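Mucus binding protein (Lactobacillus reuteri, PDB 3I57) probably binds mucus components and, through this type 2 repeat, immunoglobulins, as part of a large cell-wall-anchored surface protein. Local coordinates at residues 1-7 against 19-25; 52-57 against 67-71; 43-47 against 127-131; 8-13 against 73-77. All coordinates share one frame; numbering follows the deposited sequence.

Contact 1. Residues 1-7 against 19-25; sequences MQKVHVQ and QDDLDGY. With CA (calcium ion), chain C.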
loop_
_atom_site.group_PDB
_atom_site.type_symbol
_atom_site.label_atom_id
_atom_site.label_comp_id
_atom_site.label_asym_id
_atom_site.label_seq_id
_atom_site.Cartn_x
_atom_site.Cartn_y
_atom_site.Cartn_z
ATOM N N MET A 1 14.954 30.292 37.149
ATOM C CA MET A 1 14.786 30.204 35.677
ATOM C C MET A 1 13.490 29.411 35.417
ATOM O O MET A 1 13.071 28.612 36.258
ATOM C CB MET A 1 16.001 29.486 35.079
ATOM C CG MET A 1 16.398 29.984 33.702
ATOM S SD MET A 1 16.907 31.733 33.739
ATOM C CE MET A 1 18.493 31.654 34.481
ATOM N N GLN A 2 12.849 29.635 34.270
ATOM C CA GLN A 2 11.642 28.886 33.897
ATOM C C GLN A 2 12.012 27.926 32.761
ATOM O O GLN A 2 12.980 28.167 32.043
ATOM C CB GLN A 2 10.572 29.845 33.408
ATOM C CG GLN A 2 10.179 30.906 34.445
ATOM C CD GLN A 2 9.743 30.269 35.749
ATOM O OE1 GLN A 2 9.285 29.114 35.761
ATOM N NE2 GLN A 2 9.879 31.009 36.860
ATOM N N LYS A 3 11.227 26.872 32.588
ATOM C CA LYS A 3 11.536 25.880 31.553
ATOM C C LYS A 3 10.344 25.657 30.675
ATOM O O LYS A 3 9.204 25.652 31.138
ATOM C CB LYS A 3 11.939 24.530 32.170
ATOM C CG LYS A 3 13.246 24.537 32.929
ATOM C CD LYS A 3 13.493 23.146 33.563
ATOM C CE LYS A 3 14.988 22.825 33.614
ATOM N NZ LYS A 3 15.653 22.894 32.261
ATOM N N VAL A 4 10.625 25.443 29.398
ATOM C CA VAL A 4 9.603 25.236 28.408
ATOM C C VAL A 4 10.005 23.976 27.629
ATOM O O VAL A 4 11.200 23.740 27.405
ATOM C CB VAL A 4 9.540 26.430 27.418
ATOM C CG1 VAL A 4 8.656 26.065 26.234
ATOM C CG2 VAL A 4 8.997 27.641 28.100
ATOM N N HIS A 5 9.027 23.181 27.224
ATOM C CA HIS A 5 9.327 21.963 26.468
ATOM C C HIS A 5 8.430 21.939 25.260
ATOM O O HIS A 5 7.225 21.980 25.394
ATOM C CB HIS A 5 9.028 20.725 27.345
ATOM C CG HIS A 5 9.616 20.817 28.714
ATOM N ND1 HIS A 5 10.964 20.620 28.954
ATOM C CD2 HIS A 5 9.058 21.115 29.906
ATOM C CE1 HIS A 5 11.204 20.780 30.244
ATOM N NE2 HIS A 5 10.063 21.078 30.847
ATOM N N VAL A 6 9.007 21.837 24.074
ATOM C CA VAL A 6 8.175 21.802 22.879
ATOM C C VAL A 6 8.237 20.403 22.310
ATOM O O VAL A 6 9.311 19.907 21.999
ATOM C CB VAL A 6 8.671 22.795 21.824
ATOM C CG1 VAL A 6 7.757 22.746 20.606
ATOM C CG2 VAL A 6 8.734 24.195 22.416
ATOM N N GLN A 7 7.080 19.763 22.185
ATOM C CA GLN A 7 7.067 18.325 21.902
ATOM C C GLN A 7 6.516 18.098 20.510
ATOM O O GLN A 7 5.395 18.480 20.222
ATOM C CB GLN A 7 6.217 17.585 22.955
ATOM C CG GLN A 7 6.829 17.752 24.370
ATOM C CD GLN A 7 5.864 17.389 25.482
ATOM O OE1 GLN A 7 6.202 16.653 26.438
ATOM N NE2 GLN A 7 4.669 17.894 25.379
ATOM N N GLN A 19 11.772 16.199 21.568
ATOM C CA GLN A 19 11.416 17.297 22.484
ATOM C C GLN A 19 12.544 18.292 22.559
ATOM O O GLN A 19 13.715 17.898 22.717
ATOM C CB GLN A 19 11.160 16.767 23.894
ATOM C CG GLN A 19 10.828 17.887 24.914
ATOM C CD GLN A 19 10.389 17.303 26.235
ATOM O OE1 GLN A 19 9.435 16.520 26.280
ATOM N NE2 GLN A 19 11.070 17.689 27.324
ATOM N N ASP A 20 12.195 19.573 22.451
ATOM C CA ASP A 20 13.179 20.646 22.541
ATOM C C ASP A 20 12.913 21.354 23.847
ATOM O O ASP A 20 11.775 21.791 24.080
ATOM C CB ASP A 20 12.987 21.674 21.403
ATOM C CG ASP A 20 13.303 21.110 20.008
ATOM O OD1 ASP A 20 13.787 19.974 19.919
ATOM O OD2 ASP A 20 13.088 21.832 19.007
ATOM N N ASP A 21 13.958 21.491 24.666
ATOM C CA ASP A 21 13.904 22.215 25.935
ATOM C C ASP A 21 14.464 23.623 25.780
ATOM O O ASP A 21 15.443 23.834 25.041
ATOM C CB ASP A 21 14.717 21.479 26.997
ATOM C CG ASP A 21 14.029 20.249 27.510
ATOM O OD1 ASP A 21 12.890 19.966 27.087
ATOM O OD2 ASP A 21 14.635 19.566 28.367
ATOM N N LEU A 22 13.840 24.590 26.465
ATOM C CA LEU A 22 14.335 25.974 26.516
ATOM C C LEU A 22 14.233 26.433 27.962
ATOM O O LEU A 22 13.335 26.012 28.663
ATOM C CB LEU A 22 13.459 26.902 25.650
ATOM C CG LEU A 22 12.811 26.252 24.426
ATOM C CD1 LEU A 22 11.590 27.036 23.958
ATOM C CD2 LEU A 22 13.831 26.178 23.325
ATOM N N ASP A 23 15.158 27.278 28.408
ATOM C CA ASP A 23 15.050 27.929 29.705
ATOM C C ASP A 23 15.065 29.424 29.478
ATOM O O ASP A 23 15.699 29.900 28.534
ATOM C CB ASP A 23 16.226 27.536 30.612
ATOM C CG ASP A 23 16.281 26.030 30.861
ATOM O OD1 ASP A 23 16.343 25.610 32.023
ATOM O OD2 ASP A 23 16.272 25.278 29.864
ATOM N N GLY A 24 14.388 30.167 30.365
ATOM C CA GLY A 24 14.405 31.617 30.263
ATOM C C GLY A 24 13.935 32.276 31.547
ATOM O O GLY A 24 13.632 31.605 32.547
ATOM N N TYR A 25 13.884 33.602 31.499
ATOM C CA TYR A 25 13.469 34.412 32.600
ATOM C C TYR A 25 11.974 34.652 32.560
ATOM O O TYR A 25 11.349 34.734 31.487
ATOM C CB TYR A 25 14.171 35.765 32.528
ATOM C CG TYR A 25 15.657 35.656 32.562
ATOM C CD1 TYR A 25 16.318 35.307 33.755
ATOM C CD2 TYR A 25 16.423 35.938 31.424
ATOM C CE1 TYR A 25 17.693 35.215 33.805
ATOM C CE2 TYR A 25 17.807 35.853 31.460
ATOM C CZ TYR A 25 18.431 35.485 32.660
ATOM O OH TYR A 25 19.801 35.420 32.716
HETATM CA CA CA C . 7.446 27.620 35.104
HETATM O O HOH W 1 14.633 20.618 30.688
HETATM O O HOH W 2 9.457 26.135 35.083
HETATM O O HOH W 3 7.838 27.494 32.766
#

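Contact 2. Residues 52-57 against 67-71; sequences NFPAGE and QFYTV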
loop_
_atom_site.group_PDB
_atom_site.type_symbol
_atom_site.label_atom_id
_atom_site.label_comp_id
_atom_site.label_asym_id
_atom_site.label_seq_id
_atom_site.Cartn_x
_atom_site.Cartn_y
_atom_site.Cartn_z
ATOM N N ASN A 52 0.561 23.850 18.665
ATOM C CA ASN A 52 0.020 24.386 19.921
ATOM C C ASN A 52 0.968 25.346 20.628
ATOM O O ASN A 52 0.682 25.793 21.732
ATOM C CB ASN A 52 -0.323 23.235 20.865
ATOM C CG ASN A 52 -1.492 22.417 20.380
ATOM O OD1 ASN A 52 -1.435 21.175 20.346
ATOM N ND2 ASN A 52 -2.556 23.097 19.980
ATOM N N PHE A 53 2.084 25.677 20.000
ATOM C CA PHE A 53 2.999 26.669 20.564
ATOM C C PHE A 53 2.497 28.069 20.202
ATOM O O PHE A 53 2.468 28.423 19.034
ATOM C CB PHE A 53 4.415 26.504 19.987
ATOM C CG PHE A 53 5.444 27.407 20.648
ATOM C CD1 PHE A 53 5.855 27.171 21.953
ATOM C CD2 PHE A 53 6.001 28.479 19.964
ATOM C CE1 PHE A 53 6.793 28.009 22.560
ATOM C CE2 PHE A 53 6.935 29.324 20.570
ATOM C CZ PHE A 53 7.331 29.095 21.850
ATOM N N PRO A 54 2.085 28.862 21.199
ATOM C CA PRO A 54 1.442 30.115 20.864
ATOM C C PRO A 54 2.431 31.185 20.411
ATOM O O PRO A 54 3.471 31.346 21.023
ATOM C CB PRO A 54 0.795 30.547 22.187
ATOM C CG PRO A 54 0.783 29.350 23.038
ATOM C CD PRO A 54 2.004 28.582 22.636
ATOM N N ALA A 55 2.067 31.939 19.375
ATOM C CA ALA A 55 2.866 33.075 18.914
ATOM C C ALA A 55 3.183 34.012 20.058
ATOM O O ALA A 55 2.281 34.440 20.782
ATOM C CB ALA A 55 2.094 33.841 17.806
ATOM N N GLY A 56 4.459 34.331 20.251
ATOM C CA GLY A 56 4.818 35.368 21.225
ATOM C C GLY A 56 4.592 35.005 22.680
ATOM O O GLY A 56 4.595 35.888 23.551
ATOM N N GLU A 57 4.404 33.714 22.945
ATOM C CA GLU A 57 4.310 33.168 24.310
ATOM C C GLU A 57 5.520 33.604 25.157
ATOM O O GLU A 57 6.643 33.606 24.647
ATOM C CB GLU A 57 4.271 31.630 24.227
ATOM C CG GLU A 57 3.915 30.903 25.519
ATOM C CD GLU A 57 2.423 30.890 25.774
ATOM O OE1 GLU A 57 1.725 31.720 25.160
ATOM O OE2 GLU A 57 1.958 30.051 26.576
ATOM N N GLN A 67 6.271 24.650 31.301
ATOM C CA GLN A 67 5.325 24.881 30.224
ATOM C C GLN A 67 5.560 23.832 29.149
ATOM O O GLN A 67 6.695 23.619 28.763
ATOM C CB GLN A 67 5.526 26.281 29.643
ATOM C CG GLN A 67 5.024 27.391 30.592
ATOM C CD GLN A 67 5.586 28.758 30.249
ATOM O OE1 GLN A 67 5.087 29.457 29.348
ATOM N NE2 GLN A 67 6.613 29.144 30.959
ATOM N N PHE A 68 4.500 23.168 28.697
ATOM C CA PHE A 68 4.604 22.199 27.606
ATOM C C PHE A 68 3.765 22.627 26.422
ATOM O O PHE A 68 2.608 23.033 26.603
ATOM C CB PHE A 68 4.120 20.813 28.090
ATOM C CG PHE A 68 4.957 20.242 29.221
ATOM C CD1 PHE A 68 5.924 19.289 28.968
ATOM C CD2 PHE A 68 4.776 20.667 30.535
ATOM C CE1 PHE A 68 6.708 18.737 30.022
ATOM C CE2 PHE A 68 5.552 20.143 31.589
ATOM C CZ PHE A 68 6.509 19.190 31.342
ATOM N N TYR A 69 4.308 22.507 25.207
ATOM C CA TYR A 69 3.519 22.791 24.014
ATOM C C TYR A 69 3.775 21.718 22.988
ATOM O O TYR A 69 4.939 21.421 22.694
ATOM C CB TYR A 69 3.934 24.132 23.413
ATOM C CG TYR A 69 3.825 25.231 24.409
ATOM C CD1 TYR A 69 2.584 25.787 24.724
ATOM C CD2 TYR A 69 4.949 25.681 25.104
ATOM C CE1 TYR A 69 2.475 26.779 25.666
ATOM C CE2 TYR A 69 4.841 26.693 26.036
ATOM C CZ TYR A 69 3.608 27.230 26.315
ATOM O OH TYR A 69 3.503 28.241 27.249
ATOM N N THR A 70 2.705 21.160 22.437
ATOM C CA THR A 70 2.839 20.114 21.409
ATOM C C THR A 70 2.735 20.661 19.975
ATOM O O THR A 70 2.073 21.683 19.703
ATOM C CB THR A 70 1.806 18.985 21.617
ATOM O OG1 THR A 70 0.489 19.539 21.594
ATOM C CG2 THR A 70 2.021 18.267 22.968
ATOM N N VAL A 71 3.458 20.011 19.059
ATOM C CA VAL A 71 3.333 20.289 17.647
ATOM C C VAL A 71 2.963 18.946 17.047
ATOM O O VAL A 71 3.749 17.997 17.085
ATOM C CB VAL A 71 4.672 20.803 17.005
ATOM C CG1 VAL A 71 4.469 21.081 15.524
ATOM C CG2 VAL A 71 5.127 22.104 17.670
#

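Contact 3. Residues 43-47 against 127-131; sequences GDGYE and DDVTG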
loop_
_atom_site.group_PDB
_atom_site.type_symbol
_atom_site.label_atom_id
_atom_site.label_comp_id
_atom_site.label_asym_id
_atom_site.label_seq_id
_atom_site.Cartn_x
_atom_site.Cartn_y
_atom_site.Cartn_z
ATOM N N GLY A 43 9.755 17.229 5.955
ATOM C CA GLY A 43 10.751 16.599 5.098
ATOM C C GLY A 43 10.842 15.094 5.277
ATOM O O GLY A 43 11.404 14.404 4.426
ATOM N N ASP A 44 10.324 14.570 6.388
ATOM C CA ASP A 44 10.280 13.132 6.608
ATOM C C ASP A 44 8.883 12.580 6.289
ATOM O O ASP A 44 8.561 11.481 6.682
ATOM C CB ASP A 44 10.647 12.760 8.047
ATOM C CG ASP A 44 12.097 13.132 8.409
ATOM O OD1 ASP A 44 12.892 13.311 7.493
ATOM O OD2 ASP A 44 12.423 13.218 9.600
ATOM N N GLY A 45 8.052 13.353 5.614
ATOM C CA GLY A 45 6.748 12.832 5.201
ATOM C C GLY A 45 5.555 13.295 5.988
ATOM O O GLY A 45 4.409 13.035 5.604
ATOM N N TYR A 46 5.799 13.957 7.109
ATOM C CA TYR A 46 4.693 14.407 7.948
ATOM C C TYR A 46 3.992 15.608 7.362
ATOM O O TYR A 46 4.512 16.281 6.478
ATOM C CB TYR A 46 5.200 14.746 9.364
ATOM C CG TYR A 46 5.573 13.515 10.133
ATOM C CD1 TYR A 46 4.587 12.784 10.785
ATOM C CD2 TYR A 46 6.888 13.049 10.172
ATOM C CE1 TYR A 46 4.885 11.643 11.479
ATOM C CE2 TYR A 46 7.202 11.886 10.885
ATOM C CZ TYR A 46 6.179 11.211 11.545
ATOM O OH TYR A 46 6.433 10.074 12.259
ATOM N N GLU A 47 2.802 15.881 7.889
ATOM C CA GLU A 47 2.042 17.067 7.536
ATOM C C GLU A 47 1.606 17.659 8.850
ATOM O O GLU A 47 1.038 16.952 9.674
ATOM C CB GLU A 47 0.803 16.638 6.748
ATOM C CG GLU A 47 0.018 17.765 6.195
ATOM C CD GLU A 47 -0.795 17.299 5.010
ATOM O OE1 GLU A 47 -1.095 18.161 4.160
ATOM O OE2 GLU A 47 -1.088 16.069 4.928
ATOM N N ASP A 127 1.728 6.462 1.986
ATOM C CA ASP A 127 1.986 7.185 3.226
ATOM C C ASP A 127 3.436 7.629 3.141
ATOM O O ASP A 127 4.339 6.804 3.145
ATOM C CB ASP A 127 1.771 6.207 4.381
ATOM C CG ASP A 127 2.049 6.827 5.769
ATOM O OD1 ASP A 127 2.920 7.704 5.872
ATOM O OD2 ASP A 127 1.418 6.392 6.754
ATOM N N ASP A 128 3.643 8.936 3.031
ATOM C CA ASP A 128 4.962 9.488 2.872
ATOM C C ASP A 128 5.872 9.264 4.082
ATOM O O ASP A 128 7.097 9.325 3.934
ATOM C CB ASP A 128 4.867 10.980 2.576
ATOM C CG ASP A 128 4.532 11.287 1.130
ATOM O OD1 ASP A 128 4.657 10.411 0.229
ATOM O OD2 ASP A 128 4.159 12.456 0.905
ATOM N N VAL A 129 5.302 9.026 5.267
ATOM C CA VAL A 129 6.150 8.809 6.463
ATOM C C VAL A 129 6.755 7.409 6.469
ATOM O O VAL A 129 7.940 7.230 6.770
ATOM C CB VAL A 129 5.377 8.993 7.765
ATOM C CG1 VAL A 129 6.213 8.460 8.953
ATOM C CG2 VAL A 129 5.028 10.475 7.965
ATOM N N THR A 130 5.929 6.425 6.137
ATOM C CA THR A 130 6.337 5.026 6.191
ATOM C C THR A 130 6.848 4.478 4.847
ATOM O O THR A 130 7.547 3.459 4.828
ATOM C CB THR A 130 5.200 4.134 6.681
ATOM O OG1 THR A 130 4.130 4.190 5.733
ATOM C CG2 THR A 130 4.682 4.622 8.060
ATOM N N GLY A 131 6.529 5.132 3.734
ATOM C CA GLY A 131 6.829 4.557 2.410
ATOM C C GLY A 131 5.920 3.423 1.953
ATOM O O GLY A 131 6.104 2.854 0.870
HETATM O O HOH W 4 9.723 9.145 7.426
#

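Contact 4. Residues 8-13 against 73-77; sequences YIDGET and FKHHR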
loop_
_atom_site.group_PDB
_atom_site.type_symbol
_atom_site.label_atom_id
_atom_site.label_comp_id
_atom_site.label_asym_id
_atom_site.label_seq_id
_atom_site.Cartn_x
_atom_site.Cartn_y
_atom_site.Cartn_z
ATOM N N TYR A 8 7.313 17.465 19.669
ATOM C CA TYR A 8 6.909 17.140 18.296
ATOM C C TYR A 8 6.298 15.728 18.265
ATOM O O TYR A 8 6.948 14.756 18.662
ATOM C CB TYR A 8 8.112 17.276 17.352
ATOM C CG TYR A 8 8.520 18.705 17.191
ATOM C CD1 TYR A 8 9.333 19.308 18.145
ATOM C CD2 TYR A 8 8.024 19.489 16.155
ATOM C CE1 TYR A 8 9.682 20.626 18.056
ATOM C CE2 TYR A 8 8.374 20.837 16.044
ATOM C CZ TYR A 8 9.203 21.396 17.017
ATOM O OH TYR A 8 9.581 22.714 16.945
ATOM N N ILE A 9 5.045 15.630 17.826
ATOM C CA ILE A 9 4.253 14.408 18.019
ATOM C C ILE A 9 3.713 13.836 16.710
ATOM O O ILE A 9 3.212 14.595 15.890
ATOM C CB ILE A 9 3.013 14.701 18.891
ATOM C CG1 ILE A 9 3.413 15.266 20.265
ATOM C CG2 ILE A 9 2.174 13.424 19.092
ATOM C CD1 ILE A 9 4.460 14.466 20.899
ATOM N N ASP A 10 3.782 12.510 16.540
ATOM C CA ASP A 10 3.030 11.835 15.452
ATOM C C ASP A 10 1.659 11.510 16.019
ATOM O O ASP A 10 1.510 10.630 16.890
ATOM C CB ASP A 10 3.720 10.553 14.983
ATOM C CG ASP A 10 2.916 9.788 13.925
ATOM O OD1 ASP A 10 1.701 9.989 13.813
ATOM O OD2 ASP A 10 3.520 8.984 13.199
ATOM N N GLY A 11 0.666 12.271 15.572
ATOM C CA GLY A 11 -0.685 12.138 16.099
ATOM C C GLY A 11 -1.451 10.962 15.533
ATOM O O GLY A 11 -2.583 10.697 15.961
ATOM N N GLU A 12 -0.850 10.235 14.592
ATOM C CA GLU A 12 -1.504 9.030 14.096
ATOM C C GLU A 12 -1.118 7.846 14.932
ATOM O O GLU A 12 -1.915 6.931 15.096
ATOM C CB GLU A 12 -1.154 8.733 12.627
ATOM C CG GLU A 12 -1.631 9.810 11.679
ATOM C CD GLU A 12 -1.677 9.357 10.226
ATOM O OE1 GLU A 12 -1.523 8.143 9.926
ATOM O OE2 GLU A 12 -1.871 10.237 9.386
ATOM N N THR A 13 0.120 7.847 15.430
ATOM C CA THR A 13 0.645 6.725 16.189
ATOM C C THR A 13 0.784 7.075 17.668
ATOM O O THR A 13 1.200 6.224 18.458
ATOM C CB THR A 13 2.018 6.255 15.648
ATOM O OG1 THR A 13 2.961 7.344 15.671
ATOM C CG2 THR A 13 1.875 5.754 14.226
ATOM N N PHE A 73 1.605 16.253 14.215
ATOM C CA PHE A 73 1.563 15.972 12.790
ATOM C C PHE A 73 0.695 14.772 12.455
ATOM O O PHE A 73 0.505 13.879 13.279
ATOM C CB PHE A 73 2.967 15.630 12.289
ATOM C CG PHE A 73 3.968 16.716 12.513
ATOM C CD1 PHE A 73 4.256 17.614 11.510
ATOM C CD2 PHE A 73 4.609 16.838 13.726
ATOM C CE1 PHE A 73 5.199 18.631 11.713
ATOM C CE2 PHE A 73 5.548 17.869 13.949
ATOM C CZ PHE A 73 5.827 18.752 12.939
ATOM N N LYS A 74 0.214 14.728 11.216
ATOM C CA LYS A 74 -0.312 13.489 10.661
ATOM C C LYS A 74 0.630 13.016 9.558
ATOM O O LYS A 74 1.641 13.671 9.264
ATOM C CB LYS A 74 -1.742 13.694 10.127
ATOM C CG LYS A 74 -2.729 14.121 11.174
ATOM C CD LYS A 74 -4.118 14.357 10.527
ATOM C CE LYS A 74 -5.244 14.285 11.553
ATOM N NZ LYS A 74 -5.107 13.050 12.375
ATOM N N HIS A 75 0.310 11.890 8.930
ATOM C CA HIS A 75 1.181 11.411 7.838
ATOM C C HIS A 75 0.669 11.998 6.519
ATOM O O HIS A 75 -0.523 11.872 6.226
ATOM C CB HIS A 75 1.116 9.888 7.738
ATOM C CG HIS A 75 1.657 9.164 8.929
ATOM N ND1 HIS A 75 1.967 7.817 8.899
ATOM C CD2 HIS A 75 1.970 9.599 10.175
ATOM C CE1 HIS A 75 2.428 7.454 10.084
ATOM N NE2 HIS A 75 2.433 8.515 10.877
ATOM N N HIS A 76 1.535 12.649 5.756
ATOM C CA HIS A 76 1.150 13.110 4.433
ATOM C C HIS A 76 0.903 11.909 3.500
ATOM O O HIS A 76 1.663 10.935 3.501
ATOM C CB HIS A 76 2.204 14.054 3.830
ATOM C CG HIS A 76 1.780 14.593 2.507
ATOM N ND1 HIS A 76 0.741 15.494 2.379
ATOM C CD2 HIS A 76 2.137 14.247 1.248
ATOM C CE1 HIS A 76 0.532 15.734 1.096
ATOM N NE2 HIS A 76 1.371 14.999 0.390
ATOM N N ARG A 77 -0.180 11.972 2.729
ATOM C CA ARG A 77 -0.521 10.913 1.783
ATOM C C ARG A 77 -0.680 11.441 0.373
ATOM O O ARG A 77 -1.021 12.610 0.172
ATOM C CB ARG A 77 -1.795 10.194 2.232
ATOM C CG ARG A 77 -1.567 9.365 3.511
ATOM C CD ARG A 77 -2.822 8.694 4.058
ATOM N NE ARG A 77 -2.445 7.807 5.156
ATOM C CZ ARG A 77 -2.278 8.220 6.410
ATOM N NH1 ARG A 77 -2.475 9.494 6.715
ATOM N NH2 ARG A 77 -1.911 7.359 7.346
#

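Contact 1. Residues 1-7 against 19-25
Met-1 folds against Tyr-25 beside the last rung of the strand pairing. Bends at chi2 and chi3 (63° and 74°) bring its SD to 3.6 Å from Tyr-25 CE1, a Met-aromatic contact in which the sulfur stands obliquely to the ring, and its CG rests on the carbonyl of Gly-24. Leu-22 sits on the face that carries Val-4 and Val-6: its CD1 lies 3.8 Å from Val-4 CG1 and also approaches Val-6 CG2, while Ile-30 and Tyr-32, beyond the two strands, also touch it. Strands 2-10 and 15-24 form the N-terminal antiparallel hairpin of a beta-grasp fold, with Gln-2/Gly-24, Val-4/Leu-22 and Val-6/Asp-20 as its hydrogen-bonded pairs. On the other face, the extended Gln-19 lays its amide beside His-5 CB and donates from NE2 to Asp-21 OD1 (2.9 Å). The same oxygen takes a straight bond from His-5 ND1 (2.8 Å), arriving from above the carboxylate plane; His-5 NE2 turns to Asp-66. Farther along, Lys-3 NZ makes a salt bridge to Asp-23 OD1 (2.8 Å), and a water links the ammonium group to Asp-21 OD2. Gln-2 OE1 binds the calcium ion at 2.5 Å, with Asp-60, Asp-62, Asn-65 and two waters, and Gln-2 NE2 bonds to Asp-63.

Contact 2. Residues 52-57 against 67-71
Tyr-69 receives Phe-53, Pro-54 and Glu-57 around its ring, so that an aromatic ring, a proline and a carboxylate all meet it. Phe-53 comes edge-on to the tyrosine face, a T-shaped pair with planes at 86° and centroids 5.3 Å apart; its CD1 is the leading atom, lying 3.6 Å from Tyr-69 CD2. With CG anti to the backbone nitrogen (chi1 -174°), the Phe-53 ring is swung to where this edge meets Tyr-69, and it also makes an edge-to-face pair with Tyr-32. Pro-54 crosses the tyrosine at about a right angle, its CD 3.5 Å from Tyr-69 CD1.

The polar contacts hold the two extremities of the patch. Beyond the ring, Glu-57 bends at chi2 (80°) so that OE2 meets Tyr-69 OH in a hydrogen bond modelled as very short, 2.5 Å, which probably helps to position the phenol end. At the other extremity, Asn-52 N donates to Thr-70 O (2.8 Å). Alongside it the Asn-52 and Thr-70 side chains run in the same direction, but the link from Thr-70 OG1 to Asn-52 OD1 is at best weak.

Within the loop, Glu-57 N bonds back to Pro-54 O (3.2 Å), closing a type II beta turn with Gly-56 at its positive-phi position. Glu-57 is further paired through its backbone with Ile-30. The arrangement belongs to the connection between strands 46-51 and 67-80, antiparallel neighbours in the beta-grasp sheet; farther on, this connection carries the calcium ligands Asp-60, Asp-62 and Asn-65.

Contact 3. Residues 43-47 against 127-131
Gly-45 and Val-129 bring their backbones to 4.3 Å between CA atoms, so close that a CB on the glycine would clash with Asp-128 O and Val-129 N. No direct hydrogen bond crosses here; instead one water donates to both Asp-44 O and Val-129 O, each 2.7 Å away. Among the side chains Val-129 does most of the touching. Its CG2 stands almost exactly over the centre of the Tyr-46 ring, 3.5 Å from the centroid and 5° off the normal, a CH-pi contact. CG1, anti to the backbone nitrogen (chi1 168°), reaches instead to the phenol end, 3.7 Å from Tyr-46 OH. Each segment is shaped by a recognisable motif: Gly-45 is the C-prime residue of a Schellman motif that ends helix 35-43, and Asp-127 OD1 forms an Asx turn by accepting from Val-129 N (2.8 Å), with a longer bond from Thr-130 N. The contact sets the end of the beta-grasp helix in the mucin binding domain against a turn of the Muc B2-like domain. The Tyr-46 ring also meets His-75 at about a right angle, and its OH is hydrogen-bonded to Asp-10 OD2. With alanine in place of Tyr-46 the ring under Val-129 CG2 is gone, which would probably open a gap beneath the methyl and leave Asp-10 OD2 without its phenol partner. Asp-128 CB packs 3.7 Å from Gly-45 O.

Contact 4. Residues 8-13 against 73-77
Asp-10 and Phe-73 pair in parallel at the tight side of the contact, where Phe-73 N donates to Ile-9 O (2.9 Å) and Gly-11 N to Phe-73 O (2.8 Å). The rings of Tyr-8 and Phe-73 touch by their edges, Tyr-8 CD2 lying 3.7 Å from Phe-73 CE2, and Phe-41 of helix 35-43 packs on both. Next to this apolar patch comes a buried polar cluster. His-75 NE2 bonds to Asp-10 OD2 (2.6 Å) on the syn side, and Tyr-46 OH shares that oxygen; Asp-10 OD1 meanwhile forms an Asx turn with Glu-12 N. With its other nitrogen bonded to Asp-127, the imidazole is fixed in its rotation.

In contrast to buried Phe-73 and His-75, the solvent side is polar and rests on partly exposed Glu-12 and exposed Arg-77. Glu-12 stretches across His-75, its carboxylate stacked 14° from the ring plane with OE1 3.5 Å from His-75 CG. Arg-77 grips it end-on and nearly coplanar, NH2 to OE1 (2.7 Å) and NH1 to OE2 (2.8 Å). OE2 also accepts from His-75 N (2.8 Å), which arrives from above the carboxylate plane. With alanine in place of Glu-12, the Arg-77 guanidinium would probably lose both carboxylate oxygens that it grips, and His-75 N its acceptor. Parallel pairing of the first strand with the last, beside a packed helix, is a hallmark of the beta-grasp fold, here of the mucin binding domain.

How the contacts relate
From the N terminus, contact 1 closes first, shutting the hairpin of strands 2-10 and 15-24. Contact 4 opens on the same first strand before that hairpin is complete, so the two cross; it closes 60 residues on, at strand 67-80. Contact 2 falls wholly within this span and also within that of contact 3, bringing the loop after strand 46-51 back to strand 67-80. Contact 3 alternates with contact 4 and has the widest span, running from the helix end into the Muc B2-like domain. Contacts 1, 2 and 4 meet through adjoining strands of one sheet; contacts 3 and 4 likewise meet through the neighbouring strands 46-51 and 67-80, at the junction between the domains.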